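Local coordinates for magnetosome membrane protein MamB, putative Co/Zn/Cd cation transporter. Cation diffusion facilitator family (Desulfamplus magnetovallimortis, PDB 6QFJ) that probably moves divalent metal cations across the magnetosome membrane as a cation diffusion facilitator, the present chain being its C-terminal domain, at residues 54-59 and 73-78; 8-13 and 65-70; 40-45 and 79-84. One frame throughout, in Å; residues are numbered along the deposited sequence.

Contact 1 (54-59 and 73-78); sequences RIKKEV and VKVRLF
In the beta-alpha-beta unit formed by strand 34-43, helix 49-66 and strand 71-79, one flank of the helix rests on the last strand through K56, V59 and I55, which meet V75 and L77. V59 and V75 reach toward each other tip to tip, CG1 of V59 lying 3.8 Å from CG2 of V75. Both are branched at CB and so present a methyl without a long, flexible arm, which suits a buried helix-sheet seam. I55 lays CG2, the branch anti to its backbone N, across L77 at a looser 4.2 Å from CD2. K56, its chain extended beyond CG, slides past V75 in the opposite direction, CG 3.9 Å from CG1 of V75, and carries CE to 3.8 Å from CG of L77. CE also passes 3.5 Å from O of V75, a van der Waals touch. The aliphatic part thus closes the border of the apolar patch, while NZ has a long, weak ion pair with E53. Were K56 replaced by an alanine, V75 and L77 would probably lose the cover of its methylenes, and E53 its distant positive partner. V59 also packs on L41, tying the helix to the middle strand, while L77 touches V43 of that strand. With the short segments running 140° apart in direction and their axes 8.9 Å apart at closest, this is the layered helix-on-sheet packing of a beta-alpha-beta crossover.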
loop_
_atom_site.group_PDB
_atom_site.type_symbol
_atom_site.label_atom_id
_atom_site.label_comp_id
_atom_site.label_asym_id
_atom_site.label_seq_id
_atom_site.Cartn_x
_atom_site.Cartn_y
_atom_site.Cartn_z
ATOM N N ARG A 54 -7.540 -8.071 -6.101
ATOM C CA ARG A 54 -6.229 -8.657 -6.318
ATOM C C ARG A 54 -5.060 -7.677 -6.040
ATOM O O ARG A 54 -4.090 -8.044 -5.357
ATOM C CB ARG A 54 -6.223 -9.333 -7.644
ATOM C CG ARG A 54 -7.049 -10.621 -7.619
ATOM C CD ARG A 54 -7.206 -10.918 -9.082
ATOM N NE ARG A 54 -8.008 -12.129 -9.207
ATOM C CZ ARG A 54 -8.413 -12.635 -10.346
ATOM N NH1 ARG A 54 -8.085 -12.045 -11.478
ATOM N NH2 ARG A 54 -9.142 -13.730 -10.347
ATOM N N ILE A 55 -5.172 -6.407 -6.394
ATOM C CA ILE A 55 -4.079 -5.463 -6.014
ATOM C C ILE A 55 -3.999 -5.279 -4.503
ATOM O O ILE A 55 -2.873 -5.177 -3.911
ATOM C CB ILE A 55 -4.323 -4.100 -6.678
ATOM C CG1 ILE A 55 -4.089 -4.218 -8.165
ATOM C CG2 ILE A 55 -3.427 -3.003 -6.093
ATOM C CD1 ILE A 55 -4.617 -3.072 -8.958
ATOM N N LYS A 56 -5.171 -5.186 -3.823
ATOM C CA LYS A 56 -5.142 -5.053 -2.314
ATOM C C LYS A 56 -4.493 -6.215 -1.634
ATOM O O LYS A 56 -3.727 -6.049 -0.708
ATOM C CB LYS A 56 -6.535 -4.920 -1.731
ATOM C CG LYS A 56 -7.177 -3.645 -2.202
ATOM C CD LYS A 56 -8.542 -3.469 -1.599
ATOM C CE LYS A 56 -9.064 -2.126 -2.056
ATOM N NZ LYS A 56 -10.472 -1.964 -1.624
ATOM N N LYS A 57 -4.740 -7.401 -2.151
ATOM C CA LYS A 57 -4.049 -8.609 -1.712
ATOM C C LYS A 57 -2.535 -8.538 -1.924
ATOM O O LYS A 57 -1.739 -8.932 -1.025
ATOM C CB LYS A 57 -4.681 -9.861 -2.386
ATOM C CG LYS A 57 -6.146 -10.112 -1.877
ATOM C CD LYS A 57 -6.217 -11.130 -0.753
ATOM C CE LYS A 57 -6.024 -10.484 0.613
ATOM N NZ LYS A 57 -5.630 -11.425 1.713
ATOM N N GLU A 58 -2.091 -8.061 -3.112
ATOM C CA GLU A 58 -0.606 -7.868 -3.329
ATOM C C GLU A 58 -0.000 -6.907 -2.393
ATOM O O GLU A 58 1.128 -7.117 -1.883
ATOM C CB GLU A 58 -0.257 -7.361 -4.767
ATOM C CG GLU A 58 -0.190 -8.428 -5.851
ATOM C CD GLU A 58 0.300 -7.903 -7.269
ATOM O OE1 GLU A 58 0.387 -6.644 -7.445
ATOM O OE2 GLU A 58 0.657 -8.749 -8.174
ATOM N N VAL A 59 -0.709 -5.792 -2.146
ATOM C CA VAL A 59 -0.178 -4.815 -1.190
ATOM C C VAL A 59 -0.039 -5.349 0.219
ATOM O O VAL A 59 0.947 -5.122 0.952
ATOM C CB VAL A 59 -1.051 -3.547 -1.115
ATOM C CG1 VAL A 59 -0.619 -2.649 0.030
ATOM C CG2 VAL A 59 -0.943 -2.856 -2.406
ATOM N N VAL A 73 -3.515 -3.837 7.840
ATOM C CA VAL A 73 -3.277 -3.117 6.590
ATOM C C VAL A 73 -4.608 -2.721 6.000
ATOM O O VAL A 73 -5.439 -3.565 5.696
ATOM C CB VAL A 73 -2.494 -3.964 5.535
ATOM C CG1 VAL A 73 -2.225 -3.113 4.290
ATOM C CG2 VAL A 73 -1.188 -4.423 6.102
ATOM N N LYS A 74 -4.812 -1.437 5.837
ATOM C CA LYS A 74 -6.018 -0.975 5.173
ATOM C C LYS A 74 -5.598 -0.288 3.825
ATOM O O LYS A 74 -4.831 0.687 3.821
ATOM C CB LYS A 74 -6.729 -0.046 6.105
ATOM C CG LYS A 74 -7.738 0.889 5.495
ATOM C CD LYS A 74 -9.049 0.193 5.178
ATOM C CE LYS A 74 -10.074 1.261 4.758
ATOM N NZ LYS A 74 -10.817 0.871 3.544
ATOM N N VAL A 75 -6.129 -0.778 2.707
ATOM C CA VAL A 75 -5.698 -0.278 1.377
ATOM C C VAL A 75 -6.882 0.410 0.710
ATOM O O VAL A 75 -7.959 -0.190 0.659
ATOM C CB VAL A 75 -5.218 -1.428 0.477
ATOM C CG1 VAL A 75 -4.655 -0.942 -0.870
ATOM C CG2 VAL A 75 -4.163 -2.225 1.183
ATOM N N ARG A 76 -6.666 1.634 0.202
ATOM C CA ARG A 76 -7.686 2.294 -0.581
ATOM C C ARG A 76 -7.171 2.543 -1.978
ATOM O O ARG A 76 -6.062 2.991 -2.134
ATOM C CB ARG A 76 -8.138 3.580 0.074
ATOM C CG ARG A 76 -8.889 3.329 1.395
ATOM C CD ARG A 76 -9.508 4.575 1.949
ATOM N NE ARG A 76 -8.504 5.619 2.135
ATOM C CZ ARG A 76 -8.789 6.911 2.404
ATOM N NH1 ARG A 76 -7.806 7.804 2.542
ATOM N NH2 ARG A 76 -10.070 7.321 2.556
ATOM N N LEU A 77 -8.004 2.309 -2.989
ATOM C CA LEU A 77 -7.590 2.511 -4.411
ATOM C C LEU A 77 -8.356 3.722 -5.001
ATOM O O LEU A 77 -9.586 3.855 -4.846
ATOM C CB LEU A 77 -7.891 1.300 -5.242
ATOM C CG LEU A 77 -7.320 -0.036 -4.734
ATOM C CD1 LEU A 77 -7.678 -1.105 -5.728
ATOM C CD2 LEU A 77 -5.852 0.048 -4.576
ATOM N N PHE A 78 -7.591 4.593 -5.667
ATOM C CA PHE A 78 -8.111 5.775 -6.325
ATOM C C PHE A 78 -7.733 5.763 -7.790
ATOM O O PHE A 78 -6.673 5.294 -8.164
ATOM C CB PHE A 78 -7.502 7.008 -5.647
ATOM C CG PHE A 78 -7.928 7.180 -4.244
ATOM C CD1 PHE A 78 -9.063 7.904 -3.903
ATOM C CD2 PHE A 78 -7.184 6.614 -3.234
ATOM C CE1 PHE A 78 -9.449 8.052 -2.570
ATOM C CE2 PHE A 78 -7.551 6.757 -1.913
ATOM C CZ PHE A 78 -8.681 7.489 -1.556
#

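Contact 2 (8-13 and 65-70); sequences EAIANV and EIVDRK
I66, near the C-terminal end of helix 49-66, is the bump of this contact, and the hollow that receives it is made by A9, I10 and V13 on helix 2-15. The tip of the isoleucine, CD1, comes to 3.9 Å from CG2 of V13 and 4.1 Å from CB of A9, and it also lies 3.9 Å from the backbone O of A9. A9 and V13 stand one helical turn apart, so the methyl settles between two successive turns. Small size matters at A9: its single methyl lets I66 come close enough to touch the backbone, and I66 meets that methyl twice, since CG2 lies as near to CB of A9 as CD1 does. The alanine methyl thus lies against both branches of I66. With CG1 anti to the carbonyl carbon (chi1 -66°) and CD1 extended from it (chi2 -164°), the longer branch is carried past V13, the two side chains sliding by each other in opposite directions. I10 forms the inner wall of the hollow, its CG1 4.3 Å from CD1 of I66, and continues deeper toward the sheet, where its own CD1 approaches CG2 of V67 at 4.4 Å. V67 is the first residue to leave helical backbone angles, and its side chain turns inward onto L35 and F37 of strand 34-43; I10 reaches F37 too. Y6 covers I66 and V67 from the preceding turn of helix 2-15. All the side chains that meet are apolar: branched aliphatics fill the gap, while alanine leaves room. The two helices lie on the same face of the three-stranded sheet, in the alpha-beta-beta-alpha-beta order of the C-terminal domain of cation diffusion facilitators.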
loop_
_atom_site.group_PDB
_atom_site.type_symbol
_atom_site.label_atom_id
_atom_site.label_comp_id
_atom_site.label_asym_id
_atom_site.label_seq_id
_atom_site.Cartn_x
_atom_site.Cartn_y
_atom_site.Cartn_z
ATOM N N GLU A 8 9.697 3.470 4.128
ATOM C CA GLU A 8 10.595 3.655 3.025
ATOM C C GLU A 8 10.755 2.403 2.173
ATOM O O GLU A 8 10.758 2.484 0.947
ATOM C CB GLU A 8 11.958 4.057 3.544
ATOM C CG GLU A 8 12.973 4.147 2.447
ATOM C CD GLU A 8 14.405 4.514 2.865
ATOM O OE1 GLU A 8 15.220 4.711 1.950
ATOM O OE2 GLU A 8 14.729 4.603 4.065
ATOM N N ALA A 9 10.861 1.224 2.811
ATOM C CA ALA A 9 11.007 0.037 2.056
ATOM C C ALA A 9 9.665 -0.289 1.332
ATOM O O ALA A 9 9.645 -0.746 0.198
ATOM C CB ALA A 9 11.462 -1.111 2.967
ATOM N N ILE A 10 8.563 -0.146 2.044
ATOM C CA ILE A 10 7.237 -0.327 1.446
ATOM C C ILE A 10 7.051 0.574 0.207
ATOM O O ILE A 10 6.737 0.094 -0.865
ATOM C CB ILE A 10 6.095 -0.123 2.471
ATOM C CG1 ILE A 10 6.114 -1.202 3.512
ATOM C CG2 ILE A 10 4.726 -0.176 1.785
ATOM C CD1 ILE A 10 5.271 -0.885 4.731
ATOM N N ALA A 11 7.393 1.846 0.316
ATOM C CA ALA A 11 7.304 2.768 -0.813
ATOM C C ALA A 11 8.204 2.351 -1.926
ATOM O O ALA A 11 7.789 2.412 -3.062
ATOM C CB ALA A 11 7.664 4.210 -0.402
ATOM N N ASN A 12 9.403 1.864 -1.605
ATOM C CA ASN A 12 10.325 1.435 -2.647
ATOM C C ASN A 12 9.704 0.289 -3.429
ATOM O O ASN A 12 9.748 0.269 -4.642
ATOM C CB ASN A 12 11.673 0.962 -2.085
ATOM C CG ASN A 12 12.596 2.106 -1.718
ATOM O OD1 ASN A 12 12.370 3.189 -2.176
ATOM N ND2 ASN A 12 13.597 1.900 -0.841
ATOM N N VAL A 13 9.044 -0.636 -2.744
ATOM C CA VAL A 13 8.449 -1.774 -3.457
ATOM C C VAL A 13 7.302 -1.344 -4.305
ATOM O O VAL A 13 7.178 -1.714 -5.516
ATOM C CB VAL A 13 8.065 -2.898 -2.518
ATOM C CG1 VAL A 13 7.398 -4.037 -3.312
ATOM C CG2 VAL A 13 9.312 -3.414 -1.806
ATOM N N GLU A 65 5.385 -9.214 4.332
ATOM C CA GLU A 65 6.715 -9.673 4.130
ATOM C C GLU A 65 7.745 -8.720 4.698
ATOM O O GLU A 65 8.743 -9.145 5.272
ATOM C CB GLU A 65 7.038 -9.930 2.650
ATOM C CG GLU A 65 8.473 -10.449 2.462
ATOM C CD GLU A 65 8.782 -10.831 1.002
ATOM O OE1 GLU A 65 7.846 -11.114 0.241
ATOM O OE2 GLU A 65 9.988 -10.893 0.612
ATOM N N ILE A 66 7.554 -7.434 4.513
ATOM C CA ILE A 66 8.566 -6.455 4.989
ATOM C C ILE A 66 8.578 -6.235 6.481
ATOM O O ILE A 66 9.633 -6.115 7.082
ATOM C CB ILE A 66 8.362 -5.127 4.256
ATOM C CG1 ILE A 66 8.671 -5.367 2.812
ATOM C CG2 ILE A 66 9.243 -4.018 4.837
ATOM C CD1 ILE A 66 8.888 -4.137 2.010
ATOM N N VAL A 67 7.414 -6.152 7.090
ATOM C CA VAL A 67 7.287 -5.904 8.518
ATOM C C VAL A 67 7.249 -7.217 9.295
ATOM O O VAL A 67 6.324 -8.013 9.141
ATOM C CB VAL A 67 5.969 -5.099 8.741
ATOM C CG1 VAL A 67 5.809 -4.731 10.165
ATOM C CG2 VAL A 67 5.916 -3.854 7.876
ATOM N N ASP A 68 8.204 -7.393 10.189
ATOM C CA ASP A 68 8.346 -8.624 10.949
ATOM C C ASP A 68 7.198 -8.779 11.969
ATOM O O ASP A 68 6.600 -9.858 12.133
ATOM C CB ASP A 68 9.672 -8.602 11.720
ATOM C CG ASP A 68 10.799 -7.850 10.969
ATOM O OD1 ASP A 68 10.681 -6.605 10.795
ATOM O OD2 ASP A 68 11.794 -8.497 10.561
ATOM N N ARG A 69 6.874 -7.680 12.619
ATOM C CA ARG A 69 5.838 -7.662 13.646
ATOM C C ARG A 69 4.424 -7.739 13.094
ATOM O O ARG A 69 4.171 -7.550 11.892
ATOM C CB ARG A 69 5.926 -6.355 14.430
ATOM C CG ARG A 69 7.129 -5.519 14.012
ATOM C CD ARG A 69 7.465 -4.387 15.003
ATOM N NE ARG A 69 6.342 -3.982 15.811
ATOM C CZ ARG A 69 6.296 -2.833 16.454
ATOM N NH1 ARG A 69 5.210 -2.539 17.154
ATOM N NH2 ARG A 69 7.300 -1.972 16.376
ATOM N N LYS A 70 3.517 -7.962 14.000
ATOM C CA LYS A 70 2.115 -8.028 13.678
ATOM C C LYS A 70 1.636 -6.687 13.113
ATOM O O LYS A 70 1.988 -5.613 13.629
ATOM C CB LYS A 70 1.280 -8.393 14.914
ATOM C CG LYS A 70 -0.190 -8.573 14.585
ATOM C CD LYS A 70 -1.071 -9.044 15.727
ATOM C CE LYS A 70 -2.520 -8.933 15.280
ATOM N NZ LYS A 70 -3.464 -9.965 15.796
#

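Contact 3 (40-45 and 79-84); sequences DLYVPP and AAQEEL
Y42 and V43, at the end of strand 34-43, meet A79 and A80 where strand 71-79 gives way to the C-terminal tail. The one hydrogen bond runs from N of A80 to O of V43, 2.7 Å long and nearly straight; it belongs to the parallel bridge of V43 with A79. Beside it the tyrosine takes CG anti to the carbonyl carbon (chi1 -71°), which swings the ring along the tail. O of A79 then lies at the ring edge, 3.5 Å from CD1, while CA of A80 approaches obliquely. Alanine suits this place because its lone methyl lets the backbone come close to the ring. Farther out, the extended chain of Q81 crosses the tyrosine with its amide plane only 9° from that of the ring, CD lying 3.7 Å from OH of Y42. E82 instead bends at chi2 (-129°), bringing OE1 to 3.5 Å from CG of P45, a van der Waals touch. The rigid ring of P45 also offers CB to CB of A79, 4.1 Å away. V43 points away from the tail and packs on L77. The contact thus lies where the middle strand 34-43 and the edge strand 71-79 end, and Y42 also touches F78 of strand 71-79 and, on the other neighbouring strand 22-31, D22 and K24.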
loop_
_atom_site.group_PDB
_atom_site.type_symbol
_atom_site.label_atom_id
_atom_site.label_comp_id
_atom_site.label_asym_id
_atom_site.label_seq_id
_atom_site.Cartn_x
_atom_site.Cartn_y
_atom_site.Cartn_z
ATOM N N ASP A 40 -2.861 4.334 0.569
ATOM C CA ASP A 40 -3.646 4.856 -0.540
ATOM C C ASP A 40 -2.854 4.811 -1.822
ATOM O O ASP A 40 -1.739 5.324 -1.872
ATOM C CB ASP A 40 -4.102 6.296 -0.214
ATOM C CG ASP A 40 -5.048 6.347 0.969
ATOM O OD1 ASP A 40 -5.554 5.260 1.406
ATOM O OD2 ASP A 40 -5.239 7.431 1.538
ATOM N N LEU A 41 -3.439 4.233 -2.864
ATOM C CA LEU A 41 -2.789 4.075 -4.174
ATOM C C LEU A 41 -3.602 4.558 -5.314
ATOM O O LEU A 41 -4.823 4.516 -5.275
ATOM C CB LEU A 41 -2.547 2.611 -4.455
ATOM C CG LEU A 41 -1.814 1.870 -3.313
ATOM C CD1 LEU A 41 -1.810 0.434 -3.577
ATOM C CD2 LEU A 41 -0.421 2.390 -3.173
ATOM N N TYR A 42 -2.910 5.047 -6.354
ATOM C CA TYR A 42 -3.506 5.340 -7.631
ATOM C C TYR A 42 -3.380 4.154 -8.489
ATOM O O TYR A 42 -2.348 3.520 -8.551
ATOM C CB TYR A 42 -2.765 6.549 -8.341
ATOM C CG TYR A 42 -3.009 7.880 -7.705
ATOM C CD1 TYR A 42 -4.271 8.402 -7.677
ATOM C CD2 TYR A 42 -2.010 8.593 -7.053
ATOM C CE1 TYR A 42 -4.529 9.588 -7.066
ATOM C CE2 TYR A 42 -2.240 9.811 -6.442
ATOM C CZ TYR A 42 -3.515 10.298 -6.465
ATOM O OH TYR A 42 -3.818 11.496 -5.892
ATOM N N VAL A 43 -4.443 3.834 -9.191
ATOM C CA VAL A 43 -4.452 2.721 -10.141
ATOM C C VAL A 43 -5.179 3.193 -11.397
ATOM O O VAL A 43 -5.862 4.234 -11.375
ATOM C CB VAL A 43 -5.209 1.538 -9.580
ATOM C CG1 VAL A 43 -4.512 1.052 -8.316
ATOM C CG2 VAL A 43 -6.635 1.943 -9.238
ATOM N N PRO A 44 -5.130 2.392 -12.469
ATOM C CA PRO A 44 -5.729 2.829 -13.735
ATOM C C PRO A 44 -7.193 2.956 -13.522
ATOM O O PRO A 44 -7.797 2.099 -12.833
ATOM C CB PRO A 44 -5.380 1.707 -14.720
ATOM C CG PRO A 44 -4.099 1.142 -14.185
ATOM C CD PRO A 44 -4.210 1.276 -12.642
ATOM N N PRO A 45 -7.808 4.007 -14.078
ATOM C CA PRO A 45 -9.256 4.253 -13.827
ATOM C C PRO A 45 -10.204 3.154 -14.251
ATOM O O PRO A 45 -11.315 3.073 -13.714
ATOM C CB PRO A 45 -9.566 5.511 -14.622
ATOM C CG PRO A 45 -8.247 6.117 -15.010
ATOM C CD PRO A 45 -7.177 5.057 -14.877
ATOM N N ALA A 79 -8.588 6.293 -8.655
ATOM C CA ALA A 79 -8.295 6.406 -10.085
ATOM C C ALA A 79 -7.049 7.317 -10.262
ATOM O O ALA A 79 -7.029 8.453 -9.786
ATOM C CB ALA A 79 -9.455 7.037 -10.831
ATOM N N ALA A 80 -6.075 6.855 -11.007
ATOM C CA ALA A 80 -4.977 7.792 -11.412
ATOM C C ALA A 80 -5.551 9.026 -12.109
ATOM O O ALA A 80 -6.566 8.971 -12.841
ATOM C CB ALA A 80 -4.032 7.090 -12.330
ATOM N N GLN A 81 -4.850 10.119 -11.929
ATOM C CA GLN A 81 -5.274 11.423 -12.383
ATOM C C GLN A 81 -4.799 11.452 -13.853
ATOM O O GLN A 81 -3.642 11.145 -14.097
ATOM C CB GLN A 81 -4.497 12.490 -11.588
ATOM C CG GLN A 81 -4.273 12.043 -10.138
ATOM C CD GLN A 81 -3.813 13.135 -9.236
ATOM O OE1 GLN A 81 -2.630 13.250 -8.992
ATOM N NE2 GLN A 81 -4.720 13.952 -8.773
ATOM N N GLU A 82 -5.694 11.762 -14.763
ATOM C CA GLU A 82 -5.416 11.853 -16.174
ATOM C C GLU A 82 -5.235 13.306 -16.609
ATOM O O GLU A 82 -5.895 14.222 -16.123
ATOM C CB GLU A 82 -6.589 11.253 -16.988
ATOM C CG GLU A 82 -6.822 9.703 -16.791
ATOM C CD GLU A 82 -6.913 8.864 -18.080
ATOM O OE1 GLU A 82 -7.421 7.717 -18.011
ATOM O OE2 GLU A 82 -6.465 9.292 -19.184
ATOM N N GLU A 83 -4.382 13.477 -17.601
ATOM C CA GLU A 83 -4.146 14.721 -18.239
ATOM C C GLU A 83 -5.428 15.293 -18.818
ATOM O O GLU A 83 -6.201 14.576 -19.397
ATOM C CB GLU A 83 -3.107 14.506 -19.362
ATOM C CG GLU A 83 -2.776 15.784 -20.044
ATOM C CD GLU A 83 -1.674 15.668 -21.089
ATOM O OE1 GLU A 83 -1.111 14.591 -21.294
ATOM O OE2 GLU A 83 -1.390 16.702 -21.667
ATOM N N LEU A 84 -5.632 16.578 -18.652
ATOM C CA LEU A 84 -6.844 17.247 -19.119
ATOM C C LEU A 84 -6.809 17.420 -20.597
ATOM O O LEU A 84 -7.844 17.311 -21.264
ATOM C CB LEU A 84 -6.928 18.670 -18.586
ATOM C CG LEU A 84 -7.518 18.831 -17.227
ATOM C CD1 LEU A 84 -7.150 20.249 -16.817
ATOM C CD2 LEU A 84 -9.041 18.595 -17.298
ATOM O OXT LEU A 84 -5.742 17.753 -21.103
#

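Overall arrangement
Contact 1 is the most buried of the three, contact 2 is partly buried and contact 3 lies at the surface. Contacts 1 and 2 share helix 49-66: one sets it on strand 71-79, the other joins its end to helix 2-15, their centres 14 Å apart. Contacts 1 and 3 both reach the sheet and touch directly, through the salt bridge from R76 to D40 and a probable backbone hydrogen bond from F78 to L41. Contacts 2 and 3 lie on opposite sides of the chain's centre, with nearest atoms about 8 Å apart. Chemistry follows place: aliphatic groups meet in the first two, with a lysine at the border of contact 1, whereas contact 3 combines a backbone hydrogen bond with tyrosine, proline and polar side chains.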